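Local coordinates for VgrG protein (Vibrio cholerae, PDB 4DTF) that probably cross-links actin into covalent oligomers, using ATP and magnesium, as a VgrG effector, at residues Val177-Lys182 / Ile348-Arg353; Thr18-Ser23 / Ser93-Met98; Ser171-Thr176 / Ser361-Thr366. One frame throughout, in Å; residues are numbered along the deposited sequence.

Contact 1. Residues Val177-Lys182 / Ile348-Arg353. With ANP (phosphoaminophosphonic acid-adenylate ester), chain B; SO4 (sulfate ion), chain F.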
loop_
_atom_site.group_PDB
_atom_site.type_symbol
_atom_site.label_atom_id
_atom_site.label_comp_id
_atom_site.label_asym_id
_atom_site.label_seq_id
_atom_site.Cartn_x
_atom_site.Cartn_y
_atom_site.Cartn_z
ATOM N N VAL A 177 -4.021 4.801 -4.411
ATOM C CA VAL A 177 -4.743 6.034 -4.686
ATOM C C VAL A 177 -5.316 6.558 -3.376
ATOM O O VAL A 177 -5.945 5.807 -2.639
ATOM C CB VAL A 177 -5.850 5.816 -5.780
ATOM C CG1 VAL A 177 -6.816 6.999 -5.865
ATOM C CG2 VAL A 177 -5.238 5.520 -7.146
ATOM N N GLY A 178 -5.120 7.851 -3.127
ATOM C CA GLY A 178 -5.677 8.536 -1.968
ATOM C C GLY A 178 -6.731 9.523 -2.410
ATOM O O GLY A 178 -6.501 10.265 -3.362
ATOM N N VAL A 179 -7.913 9.509 -1.765
ATOM C CA VAL A 179 -9.024 10.427 -2.076
ATOM C C VAL A 179 -9.596 10.981 -0.770
ATOM O O VAL A 179 -9.454 10.332 0.266
ATOM C CB VAL A 179 -10.151 9.757 -2.943
ATOM C CG1 VAL A 179 -9.660 9.406 -4.353
ATOM C CG2 VAL A 179 -10.737 8.524 -2.256
ATOM N N ALA A 180 -10.284 12.143 -0.823
ATOM C CA ALA A 180 -10.997 12.702 0.330
ATOM C C ALA A 180 -12.049 11.660 0.756
ATOM O O ALA A 180 -12.769 11.133 -0.101
ATOM C CB ALA A 180 -11.699 14.000 -0.067
ATOM N N ALA A 181 -12.080 11.311 2.059
ATOM C CA ALA A 181 -12.993 10.309 2.611
ATOM C C ALA A 181 -14.459 10.655 2.311
ATOM O O ALA A 181 -15.230 9.759 1.952
ATOM C CB ALA A 181 -12.764 10.162 4.107
ATOM N N LYS A 182 -14.805 11.957 2.353
ATOM C CA LYS A 182 -16.151 12.466 2.062
ATOM C C LYS A 182 -16.565 12.252 0.607
ATOM O O LYS A 182 -17.742 12.375 0.296
ATOM C CB LYS A 182 -16.275 13.949 2.454
ATOM C CG LYS A 182 -15.484 14.895 1.552
ATOM C CD LYS A 182 -15.744 16.344 1.865
ATOM C CE LYS A 182 -15.165 17.204 0.776
ATOM N NZ LYS A 182 -14.890 18.575 1.256
ATOM N N ILE A 348 -8.395 8.824 2.497
ATOM C CA ILE A 348 -8.424 7.377 2.678
ATOM C C ILE A 348 -7.769 6.786 1.454
ATOM O O ILE A 348 -7.964 7.287 0.339
ATOM C CB ILE A 348 -9.849 6.823 2.978
ATOM C CG1 ILE A 348 -10.892 7.310 1.933
ATOM C CG2 ILE A 348 -10.247 7.166 4.431
ATOM C CD1 ILE A 348 -12.304 6.621 1.999
ATOM N N LEU A 349 -6.921 5.775 1.669
ATOM C CA LEU A 349 -6.096 5.182 0.621
ATOM C C LEU A 349 -6.464 3.778 0.239
ATOM O O LEU A 349 -6.983 3.015 1.055
ATOM C CB LEU A 349 -4.606 5.282 1.017
ATOM C CG LEU A 349 -3.943 6.635 0.703
ATOM C CD1 LEU A 349 -4.485 7.766 1.597
ATOM C CD2 LEU A 349 -2.477 6.546 0.879
ATOM N N PHE A 350 -6.196 3.434 -1.031
ATOM C CA PHE A 350 -6.528 2.121 -1.560
ATOM C C PHE A 350 -5.439 1.581 -2.443
ATOM O O PHE A 350 -4.976 2.266 -3.355
ATOM C CB PHE A 350 -7.857 2.176 -2.332
ATOM C CG PHE A 350 -8.991 2.695 -1.488
ATOM C CD1 PHE A 350 -9.762 1.824 -0.720
ATOM C CD2 PHE A 350 -9.268 4.059 -1.429
ATOM C CE1 PHE A 350 -10.787 2.311 0.091
ATOM C CE2 PHE A 350 -10.290 4.544 -0.617
ATOM C CZ PHE A 350 -11.034 3.670 0.145
ATOM N N GLU A 351 -5.051 0.331 -2.200
ATOM C CA GLU A 351 -4.006 -0.291 -2.997
ATOM C C GLU A 351 -4.612 -1.183 -4.064
ATOM O O GLU A 351 -5.383 -2.093 -3.757
ATOM C CB GLU A 351 -3.052 -1.080 -2.082
ATOM C CG GLU A 351 -1.952 -1.857 -2.790
ATOM C CD GLU A 351 -1.113 -2.711 -1.860
ATOM O OE1 GLU A 351 -0.826 -2.268 -0.727
ATOM O OE2 GLU A 351 -0.726 -3.825 -2.272
ATOM N N PHE A 352 -4.201 -0.959 -5.315
ATOM C CA PHE A 352 -4.616 -1.794 -6.434
ATOM C C PHE A 352 -3.592 -2.924 -6.479
ATOM O O PHE A 352 -2.437 -2.698 -6.848
ATOM C CB PHE A 352 -4.656 -0.981 -7.746
ATOM C CG PHE A 352 -5.810 -0.009 -7.795
ATOM C CD1 PHE A 352 -5.732 1.227 -7.157
ATOM C CD2 PHE A 352 -6.984 -0.332 -8.469
ATOM C CE1 PHE A 352 -6.809 2.120 -7.193
ATOM C CE2 PHE A 352 -8.050 0.573 -8.522
ATOM C CZ PHE A 352 -7.961 1.782 -7.870
ATOM N N ARG A 353 -4.002 -4.122 -6.043
ATOM C CA ARG A 353 -3.154 -5.327 -5.969
ATOM C C ARG A 353 -2.565 -5.709 -7.319
ATOM O O ARG A 353 -1.419 -6.160 -7.398
ATOM C CB ARG A 353 -3.905 -6.481 -5.281
ATOM C CG ARG A 353 -4.323 -6.123 -3.832
ATOM C CD ARG A 353 -3.126 -6.014 -2.875
ATOM N NE ARG A 353 -2.492 -7.329 -2.709
ATOM C CZ ARG A 353 -1.316 -7.551 -2.135
ATOM N NH1 ARG A 353 -0.606 -6.545 -1.646
ATOM N NH2 ARG A 353 -0.851 -8.788 -2.026
HETATM P PG ANP B . 5.225 -3.421 2.621
HETATM O O1G ANP B . 5.792 -3.925 1.330
HETATM O O2G ANP B . 4.125 -4.295 3.148
HETATM O O3G ANP B . 6.271 -3.344 3.691
HETATM P PB ANP B . 5.085 -0.615 2.915
HETATM O O1B ANP B . 5.539 -0.773 4.321
HETATM O O2B ANP B . 6.213 -0.116 2.065
HETATM N N3B ANP B . 4.631 -1.947 2.391
HETATM P PA ANP B . 3.878 1.857 2.350
HETATM O O1A ANP B . 3.159 2.740 3.301
HETATM O O2A ANP B . 5.312 2.349 2.185
HETATM O O3A ANP B . 3.886 0.450 2.866
HETATM O "O5'" ANP B . 3.165 1.857 0.914
HETATM C "C5'" ANP B . 2.729 3.166 0.559
HETATM C "C4'" ANP B . 2.248 3.229 -0.863
HETATM O "O4'" ANP B . 1.201 4.220 -0.879
HETATM C "C3'" ANP B . 3.282 3.748 -1.863
HETATM O "O3'" ANP B . 2.948 3.370 -3.194
HETATM C "C2'" ANP B . 3.174 5.256 -1.652
HETATM O "O2'" ANP B . 3.636 6.031 -2.745
HETATM C "C1'" ANP B . 1.662 5.395 -1.514
HETATM N N9 ANP B . 1.202 6.544 -0.753
HETATM C C8 ANP B . 1.648 6.994 0.466
HETATM N N7 ANP B . 1.066 8.089 0.876
HETATM C C5 ANP B . 0.155 8.377 -0.127
HETATM C C6 ANP B . -0.809 9.396 -0.279
HETATM N N6 ANP B . -0.983 10.392 0.598
HETATM N N1 ANP B . -1.591 9.363 -1.381
HETATM C C2 ANP B . -1.409 8.381 -2.274
HETATM N N3 ANP B . -0.529 7.376 -2.244
HETATM C C4 ANP B . 0.225 7.433 -1.136
HETATM S S SO4 F . 2.267 -8.240 0.130
HETATM O O1 SO4 F . 3.685 -8.451 -0.117
HETATM O O2 SO4 F . 1.496 -9.080 -0.764
HETATM O O3 SO4 F . 1.977 -8.579 1.503
HETATM O O4 SO4 F . 1.956 -6.827 -0.089
#
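Val-177 and Phe-350 exchange both of their backbone bonds, and Val-179 and Ile-348 do the same two residues further on, the straightest of the four being Val-179 N to Ile-348 O (3.1 Å, 169°). Between these pairs lies Gly-178, opposite Leu-349 in a non-hydrogen-bonded pair. With no side chain on the glycine, Leu-349 CG packs closely, 3.7 Å from Gly-178 CA, and Leu-349 CD2 reaches the adenine of the nucleotide analogue, 3.4 Å from ANP C5.

The face of Val-177 and Phe-350 is buried too, under an apolar layer. Ile-348 has CG1 between its backbone N and carbonyl carbon (chi1 52°), which turns this branch toward the chain where it leaves the strand, 3.7 Å from Ala-181 CA. Val-179 CG2 meets the Phe-350 ring at its edge, 4.3 Å from CE2, while Val-177 CG2 lies 3.7 Å from Phe-352 CE1. Leu-194 and Leu-195 of helix 190-196 help to close this layer.

Both packed faces give way to charge at the end of strand 348-352. There Arg-353, partly exposed, forms a salt bridge through NH1 with OE2 of the buried Glu-351 (2.8 Å) and grips a sulfate, probably from the crystallisation liquor, with NH2 2.7 Å from SO4 O2. The whole is an antiparallel strand pair with an apolar face against a helix and a nucleotide-binding face under the adenine.

Contact 2. Residues Thr18-Ser23 / Ser93-Met98. With ANP (phosphoaminophosphonic acid-adenylate ester), chain B.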
loop_
_atom_site.group_PDB
_atom_site.type_symbol
_atom_site.label_atom_id
_atom_site.label_comp_id
_atom_site.label_asym_id
_atom_site.label_seq_id
_atom_site.Cartn_x
_atom_site.Cartn_y
_atom_site.Cartn_z
ATOM N N THR A 18 2.169 14.098 3.460
ATOM C CA THR A 18 0.849 13.606 3.852
ATOM C C THR A 18 -0.321 14.376 3.204
ATOM O O THR A 18 -1.413 13.821 3.081
ATOM C CB THR A 18 0.732 13.609 5.385
ATOM O OG1 THR A 18 0.911 14.940 5.872
ATOM C CG2 THR A 18 1.708 12.653 6.066
ATOM N N HIS A 19 -0.109 15.649 2.813
ATOM C CA HIS A 19 -1.165 16.495 2.242
ATOM C C HIS A 19 -1.091 16.729 0.746
ATOM O O HIS A 19 -0.032 17.066 0.218
ATOM C CB HIS A 19 -1.258 17.842 2.986
ATOM C CG HIS A 19 -2.473 18.640 2.595
ATOM N ND1 HIS A 19 -3.700 18.433 3.211
ATOM C CD2 HIS A 19 -2.626 19.563 1.615
ATOM C CE1 HIS A 19 -4.544 19.250 2.608
ATOM N NE2 HIS A 19 -3.946 19.949 1.641
ATOM N N PHE A 20 -2.243 16.603 0.076
ATOM C CA PHE A 20 -2.411 16.846 -1.354
ATOM C C PHE A 20 -3.696 17.643 -1.597
ATOM O O PHE A 20 -4.692 17.381 -0.920
ATOM C CB PHE A 20 -2.381 15.536 -2.174
ATOM C CG PHE A 20 -0.997 14.924 -2.165
ATOM C CD1 PHE A 20 -0.015 15.367 -3.047
ATOM C CD2 PHE A 20 -0.654 13.957 -1.226
ATOM C CE1 PHE A 20 1.278 14.847 -2.995
ATOM C CE2 PHE A 20 0.642 13.452 -1.166
ATOM C CZ PHE A 20 1.595 13.889 -2.060
ATOM N N PRO A 21 -3.699 18.616 -2.538
ATOM C CA PRO A 21 -4.918 19.416 -2.784
ATOM C C PRO A 21 -6.138 18.574 -3.153
ATOM O O PRO A 21 -7.229 18.839 -2.672
ATOM C CB PRO A 21 -4.515 20.316 -3.967
ATOM C CG PRO A 21 -3.293 19.662 -4.563
ATOM C CD PRO A 21 -2.586 19.062 -3.394
ATOM N N LYS A 22 -5.938 17.560 -4.003
ATOM C CA LYS A 22 -6.974 16.683 -4.488
ATOM C C LYS A 22 -6.483 15.224 -4.356
ATOM O O LYS A 22 -5.665 14.944 -3.497
ATOM C CB LYS A 22 -7.272 17.046 -5.957
ATOM C CG LYS A 22 -8.741 17.320 -6.242
ATOM C CD LYS A 22 -8.919 17.946 -7.630
ATOM C CE LYS A 22 -10.266 18.611 -7.825
ATOM N NZ LYS A 22 -11.377 17.671 -8.130
ATOM N N SER A 23 -6.954 14.329 -5.216
ATOM C CA SER A 23 -6.586 12.928 -5.195
ATOM C C SER A 23 -5.097 12.716 -5.474
ATOM O O SER A 23 -4.497 13.438 -6.278
ATOM C CB SER A 23 -7.443 12.149 -6.175
ATOM O OG SER A 23 -7.256 12.589 -7.508
ATOM N N SER A 93 7.414 4.937 -4.782
ATOM C CA SER A 93 7.358 6.365 -5.061
ATOM C C SER A 93 6.849 7.203 -3.898
ATOM O O SER A 93 6.092 6.710 -3.061
ATOM C CB SER A 93 6.539 6.652 -6.319
ATOM O OG SER A 93 5.141 6.596 -6.073
ATOM N N TYR A 94 7.270 8.470 -3.861
ATOM C CA TYR A 94 6.731 9.474 -2.959
ATOM C C TYR A 94 5.432 9.866 -3.682
ATOM O O TYR A 94 5.468 10.047 -4.911
ATOM C CB TYR A 94 7.698 10.673 -2.828
ATOM C CG TYR A 94 8.824 10.369 -1.861
ATOM C CD1 TYR A 94 9.938 9.637 -2.266
ATOM C CD2 TYR A 94 8.738 10.740 -0.520
ATOM C CE1 TYR A 94 10.950 9.302 -1.368
ATOM C CE2 TYR A 94 9.754 10.430 0.384
ATOM C CZ TYR A 94 10.854 9.699 -0.043
ATOM O OH TYR A 94 11.844 9.355 0.843
ATOM N N PRO A 95 4.264 9.899 -3.000
ATOM C CA PRO A 95 3.021 10.236 -3.714
ATOM C C PRO A 95 3.050 11.608 -4.378
ATOM O O PRO A 95 3.779 12.508 -3.944
ATOM C CB PRO A 95 1.963 10.199 -2.606
ATOM C CG PRO A 95 2.735 10.452 -1.335
ATOM C CD PRO A 95 4.011 9.712 -1.557
ATOM N N CYS A 96 2.267 11.748 -5.443
ATOM C CA CYS A 96 2.092 12.998 -6.158
ATOM C C CYS A 96 0.613 13.148 -6.492
ATOM O O CYS A 96 -0.171 12.226 -6.228
ATOM C CB CYS A 96 2.984 13.073 -7.397
ATOM S SG CYS A 96 2.569 11.892 -8.707
ATOM N N GLU A 97 0.217 14.311 -7.022
ATOM C CA GLU A 97 -1.166 14.539 -7.423
ATOM C C GLU A 97 -1.417 13.705 -8.658
ATOM O O GLU A 97 -0.541 13.606 -9.517
ATOM C CB GLU A 97 -1.419 16.018 -7.720
ATOM C CG GLU A 97 -1.029 16.931 -6.573
ATOM C CD GLU A 97 -0.970 18.415 -6.882
ATOM O OE1 GLU A 97 -0.230 19.136 -6.181
ATOM O OE2 GLU A 97 -1.671 18.856 -7.815
ATOM N N MET A 98 -2.585 13.056 -8.707
ATOM C CA MET A 98 -3.015 12.174 -9.804
ATOM C C MET A 98 -3.011 12.842 -11.175
ATOM O O MET A 98 -2.740 12.180 -12.167
ATOM C CB MET A 98 -4.403 11.601 -9.522
ATOM C CG MET A 98 -4.381 10.425 -8.636
ATOM S SD MET A 98 -5.875 9.412 -8.756
ATOM C CE MET A 98 -5.488 8.434 -10.170
HETATM P PG ANP B . 5.225 -3.421 2.621
HETATM O O1G ANP B . 5.792 -3.925 1.330
HETATM O O2G ANP B . 4.125 -4.295 3.148
HETATM O O3G ANP B . 6.271 -3.344 3.691
HETATM P PB ANP B . 5.085 -0.615 2.915
HETATM O O1B ANP B . 5.539 -0.773 4.321
HETATM O O2B ANP B . 6.213 -0.116 2.065
HETATM N N3B ANP B . 4.631 -1.947 2.391
HETATM P PA ANP B . 3.878 1.857 2.350
HETATM O O1A ANP B . 3.159 2.740 3.301
HETATM O O2A ANP B . 5.312 2.349 2.185
HETATM O O3A ANP B . 3.886 0.450 2.866
HETATM O "O5'" ANP B . 3.165 1.857 0.914
HETATM C "C5'" ANP B . 2.729 3.166 0.559
HETATM C "C4'" ANP B . 2.248 3.229 -0.863
HETATM O "O4'" ANP B . 1.201 4.220 -0.879
HETATM C "C3'" ANP B . 3.282 3.748 -1.863
HETATM O "O3'" ANP B . 2.948 3.370 -3.194
HETATM C "C2'" ANP B . 3.174 5.256 -1.652
HETATM O "O2'" ANP B . 3.636 6.031 -2.745
HETATM C "C1'" ANP B . 1.662 5.395 -1.514
HETATM N N9 ANP B . 1.202 6.544 -0.753
HETATM C C8 ANP B . 1.648 6.994 0.466
HETATM N N7 ANP B . 1.066 8.089 0.876
HETATM C C5 ANP B . 0.155 8.377 -0.127
HETATM C C6 ANP B . -0.809 9.396 -0.279
HETATM N N6 ANP B . -0.983 10.392 0.598
HETATM N N1 ANP B . -1.591 9.363 -1.381
HETATM C C2 ANP B . -1.409 8.381 -2.274
HETATM N N3 ANP B . -0.529 7.376 -2.244
HETATM C C4 ANP B . 0.225 7.433 -1.136
#
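Phe-20 carries CG anti to its own carbonyl carbon (chi1 -69°), and Glu-97 does likewise (chi1 -54°); these two choices send the phenyl ring across the 93-98 segment and carry the acid across Pro-21. The setting is the adenine pocket of a nucleotide-binding site, walled here by the short 18-23 segment and the end of strand 85-97.

Phe-20 pushes its far end onto the backbone of Pro-95, with CZ 3.2 Å from Pro-95 O, while CE2 sits 3.7 Å from Pro-95 CG; the two side chains cross at about a right angle. Further back along the ring, CD1 lies 4.0 Å from Glu-97 CG. The extended Glu-97 chain then carries its carboxylate past the ring to Pro-21, where OE1 comes within 3.5 Å of CG at the more exposed margin of the contact.

Beyond these side chains a single backbone bond joins the segments: Met-98 N donates to Ser-23 O over 3.1 Å, almost perfectly straight at the hydrogen (178°), though it meets the carbonyl well off its plane. Cys-96 turns away, toward helix 101-124, which covers that side.

Phe-20 flanks Pro-95 and comes near ANP N6 itself, and probably helps to position the proline. Pro-95 presents CB and CG to one face of the adenine, CG being 3.5 Å from ANP C5. The ribose is held by the backbone two residues earlier, where ANP O2' donates a hydrogen bond of 2.6 Å to Ser-93 O.

Contact 3. Residues Ser171-Thr176 / Ser361-Thr366. With MG (magnesium ion), chain D; ANP (phosphoaminophosphonic acid-adenylate ester), chain B.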
loop_
_atom_site.group_PDB
_atom_site.type_symbol
_atom_site.label_atom_id
_atom_site.label_comp_id
_atom_site.label_asym_id
_atom_site.label_seq_id
_atom_site.Cartn_x
_atom_site.Cartn_y
_atom_site.Cartn_z
ATOM N N SER A 171 3.374 -7.821 -12.760
ATOM C CA SER A 171 3.318 -8.730 -11.605
ATOM C C SER A 171 4.086 -8.184 -10.376
ATOM O O SER A 171 3.753 -8.561 -9.259
ATOM C CB SER A 171 3.758 -10.155 -11.970
ATOM O OG SER A 171 5.162 -10.351 -11.993
ATOM N N GLY A 172 5.076 -7.301 -10.588
ATOM C CA GLY A 172 5.818 -6.670 -9.494
ATOM C C GLY A 172 5.291 -5.281 -9.155
ATOM O O GLY A 172 5.875 -4.578 -8.325
ATOM N N GLN A 173 4.168 -4.879 -9.771
ATOM C CA GLN A 173 3.625 -3.528 -9.630
ATOM C C GLN A 173 2.278 -3.352 -8.954
ATOM O O GLN A 173 1.317 -4.071 -9.232
ATOM C CB GLN A 173 3.605 -2.828 -10.997
ATOM C CG GLN A 173 5.004 -2.653 -11.620
ATOM C CD GLN A 173 5.011 -2.082 -13.026
ATOM O OE1 GLN A 173 4.085 -2.264 -13.821
ATOM N NE2 GLN A 173 6.108 -1.441 -13.401
ATOM N N GLN A 174 2.211 -2.335 -8.095
ATOM C CA GLN A 174 0.975 -1.867 -7.461
ATOM C C GLN A 174 0.889 -0.368 -7.576
ATOM O O GLN A 174 1.902 0.296 -7.780
ATOM C CB GLN A 174 0.870 -2.261 -5.986
ATOM C CG GLN A 174 0.445 -3.697 -5.765
ATOM C CD GLN A 174 1.643 -4.540 -5.487
ATOM O OE1 GLN A 174 2.327 -4.370 -4.474
ATOM N NE2 GLN A 174 1.933 -5.455 -6.396
ATOM N N ALA A 175 -0.327 0.171 -7.416
ATOM C CA ALA A 175 -0.590 1.599 -7.374
ATOM C C ALA A 175 -1.484 1.826 -6.151
ATOM O O ALA A 175 -2.316 0.975 -5.845
ATOM C CB ALA A 175 -1.303 2.038 -8.640
ATOM N N THR A 176 -1.289 2.949 -5.437
ATOM C CA THR A 176 -2.082 3.337 -4.263
ATOM C C THR A 176 -2.691 4.692 -4.547
ATOM O O THR A 176 -1.974 5.623 -4.896
ATOM C CB THR A 176 -1.254 3.269 -2.960
ATOM O OG1 THR A 176 -0.838 1.921 -2.747
ATOM C CG2 THR A 176 -2.038 3.728 -1.731
ATOM N N SER A 361 -0.735 3.874 -17.141
ATOM C CA SER A 361 0.056 5.040 -17.550
ATOM C C SER A 361 0.896 5.640 -16.400
ATOM O O SER A 361 1.825 6.396 -16.668
ATOM C CB SER A 361 -0.854 6.103 -18.163
ATOM O OG SER A 361 -1.784 6.577 -17.203
ATOM N N TYR A 362 0.558 5.328 -15.131
ATOM C CA TYR A 362 1.301 5.806 -13.954
ATOM C C TYR A 362 2.532 4.925 -13.661
ATOM O O TYR A 362 3.358 5.290 -12.825
ATOM C CB TYR A 362 0.382 5.813 -12.721
ATOM C CG TYR A 362 -0.705 6.863 -12.806
ATOM C CD1 TYR A 362 -1.937 6.575 -13.384
ATOM C CD2 TYR A 362 -0.497 8.147 -12.315
ATOM C CE1 TYR A 362 -2.935 7.548 -13.489
ATOM C CE2 TYR A 362 -1.479 9.132 -12.424
ATOM C CZ TYR A 362 -2.705 8.821 -12.993
ATOM O OH TYR A 362 -3.678 9.784 -13.080
ATOM N N LEU A 363 2.627 3.752 -14.308
ATOM C CA LEU A 363 3.689 2.797 -14.033
ATOM C C LEU A 363 4.803 2.790 -15.075
ATOM O O LEU A 363 4.515 2.877 -16.275
ATOM C CB LEU A 363 3.105 1.375 -13.857
ATOM C CG LEU A 363 2.468 0.990 -12.495
ATOM C CD1 LEU A 363 3.494 0.965 -11.350
ATOM C CD2 LEU A 363 1.262 1.864 -12.137
ATOM N N PRO A 364 6.076 2.705 -14.643
ATOM C CA PRO A 364 7.174 2.613 -15.613
ATOM C C PRO A 364 7.188 1.252 -16.313
ATOM O O PRO A 364 6.906 0.236 -15.700
ATOM C CB PRO A 364 8.418 2.802 -14.753
ATOM C CG PRO A 364 8.020 2.298 -13.408
ATOM C CD PRO A 364 6.562 2.560 -13.257
ATOM N N LYS A 365 7.479 1.236 -17.616
ATOM C CA LYS A 365 7.539 -0.010 -18.365
ATOM C C LYS A 365 8.928 -0.210 -18.980
ATOM O O LYS A 365 9.414 0.673 -19.678
ATOM C CB LYS A 365 6.454 -0.033 -19.472
ATOM C CG LYS A 365 5.003 -0.090 -18.973
ATOM C CD LYS A 365 4.818 -0.849 -17.628
ATOM C CE LYS A 365 3.404 -1.113 -17.201
ATOM N NZ LYS A 365 2.434 -0.098 -17.710
ATOM N N THR A 366 9.570 -1.366 -18.723
ATOM C CA THR A 366 10.875 -1.679 -19.315
ATOM C C THR A 366 10.719 -1.758 -20.838
ATOM O O THR A 366 11.516 -1.166 -21.561
ATOM C CB THR A 366 11.476 -3.015 -18.777
ATOM O OG1 THR A 366 11.471 -3.048 -17.354
ATOM C CG2 THR A 366 12.918 -3.249 -19.277
HETATM MG MG MG D . 1.872 -3.675 -2.166
HETATM P PG ANP B . 5.225 -3.421 2.621
HETATM O O1G ANP B . 5.792 -3.925 1.330
HETATM O O2G ANP B . 4.125 -4.295 3.148
HETATM O O3G ANP B . 6.271 -3.344 3.691
HETATM P PB ANP B . 5.085 -0.615 2.915
HETATM O O1B ANP B . 5.539 -0.773 4.321
HETATM O O2B ANP B . 6.213 -0.116 2.065
HETATM N N3B ANP B . 4.631 -1.947 2.391
HETATM P PA ANP B . 3.878 1.857 2.350
HETATM O O1A ANP B . 3.159 2.740 3.301
HETATM O O2A ANP B . 5.312 2.349 2.185
HETATM O O3A ANP B . 3.886 0.450 2.866
HETATM O "O5'" ANP B . 3.165 1.857 0.914
HETATM C "C5'" ANP B . 2.729 3.166 0.559
HETATM C "C4'" ANP B . 2.248 3.229 -0.863
HETATM O "O4'" ANP B . 1.201 4.220 -0.879
HETATM C "C3'" ANP B . 3.282 3.748 -1.863
HETATM O "O3'" ANP B . 2.948 3.370 -3.194
HETATM C "C2'" ANP B . 3.174 5.256 -1.652
HETATM O "O2'" ANP B . 3.636 6.031 -2.745
HETATM C "C1'" ANP B . 1.662 5.395 -1.514
HETATM N N9 ANP B . 1.202 6.544 -0.753
HETATM C C8 ANP B . 1.648 6.994 0.466
HETATM N N7 ANP B . 1.066 8.089 0.876
HETATM C C5 ANP B . 0.155 8.377 -0.127
HETATM C C6 ANP B . -0.809 9.396 -0.279
HETATM N N6 ANP B . -0.983 10.392 0.598
HETATM N N1 ANP B . -1.591 9.363 -1.381
HETATM C C2 ANP B . -1.409 8.381 -2.274
HETATM N N3 ANP B . -0.529 7.376 -2.244
HETATM C C4 ANP B . 0.225 7.433 -1.136
#
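A strand that serves the ligand site with one face and holds a late loop with the other is the element at work here: Gln-173 and Ala-175 of strand 173-180 receive Leu-363, Pro-364 and Lys-365. The hydrogen bond between the segments runs from Gln-173 NE2 to Pro-364 O, 3.0 Å long with 152° at the hydrogen. It lies in the plane of the carbonyl and close to that of the glutamine amide. Asn-29 OD1 is the other partner of the same NE2, and two acceptors there favour this orientation of the amide.

Gln-173 reaches the loop because its chain is extended beyond CG (chi2 175°). Leu-363 comes from the opposite direction and lays CD1 along this chain, 3.8 Å from Gln-173 CB, while CD2 approaches Ala-175 CB at 4.3 Å. Lys-365 crosses the amide obliquely, with CE 3.6 Å from Gln-173 OE1, and sends its ammonium group on to Gln-360.

Gln-174 points the other way. A bend at chi2 (99°) swings its amide round to a magnesium ion, which OE1 binds at 2.5 Å. Further along the strand Thr-176 CB stands 3.4 Å from ANP O4' of the ribose. This division makes strand 173-180 a wall of the metal-nucleotide site, with the 361-366 loop packed on its other face.

Overall arrangement
All three contacts touch the same nucleotide. Leu-349 of contact 1 and Pro-95 of contact 2 cover opposite faces of the adenine, and Thr-176 of contact 3 adjoins the ribose. Contacts 1 and 3 share strand 173-180, and Phe-352 N meets Ala-175 O at 2.8 Å, a probable hydrogen bond; their centres lie about 17 Å apart. Glu-351 OE2 of contact 1 lies 2.6 Å from the magnesium bound by Gln-174, within coordinating distance, so these two contacts share the metal site. Contacts 1 and 2, with centres about 11 Å apart, meet where Val-177 CG1 packs 3.9 Å from Met-98 SD. Met-98 O and Tyr-362 OH, 2.7 Å apart, probably bond contacts 2 and 3.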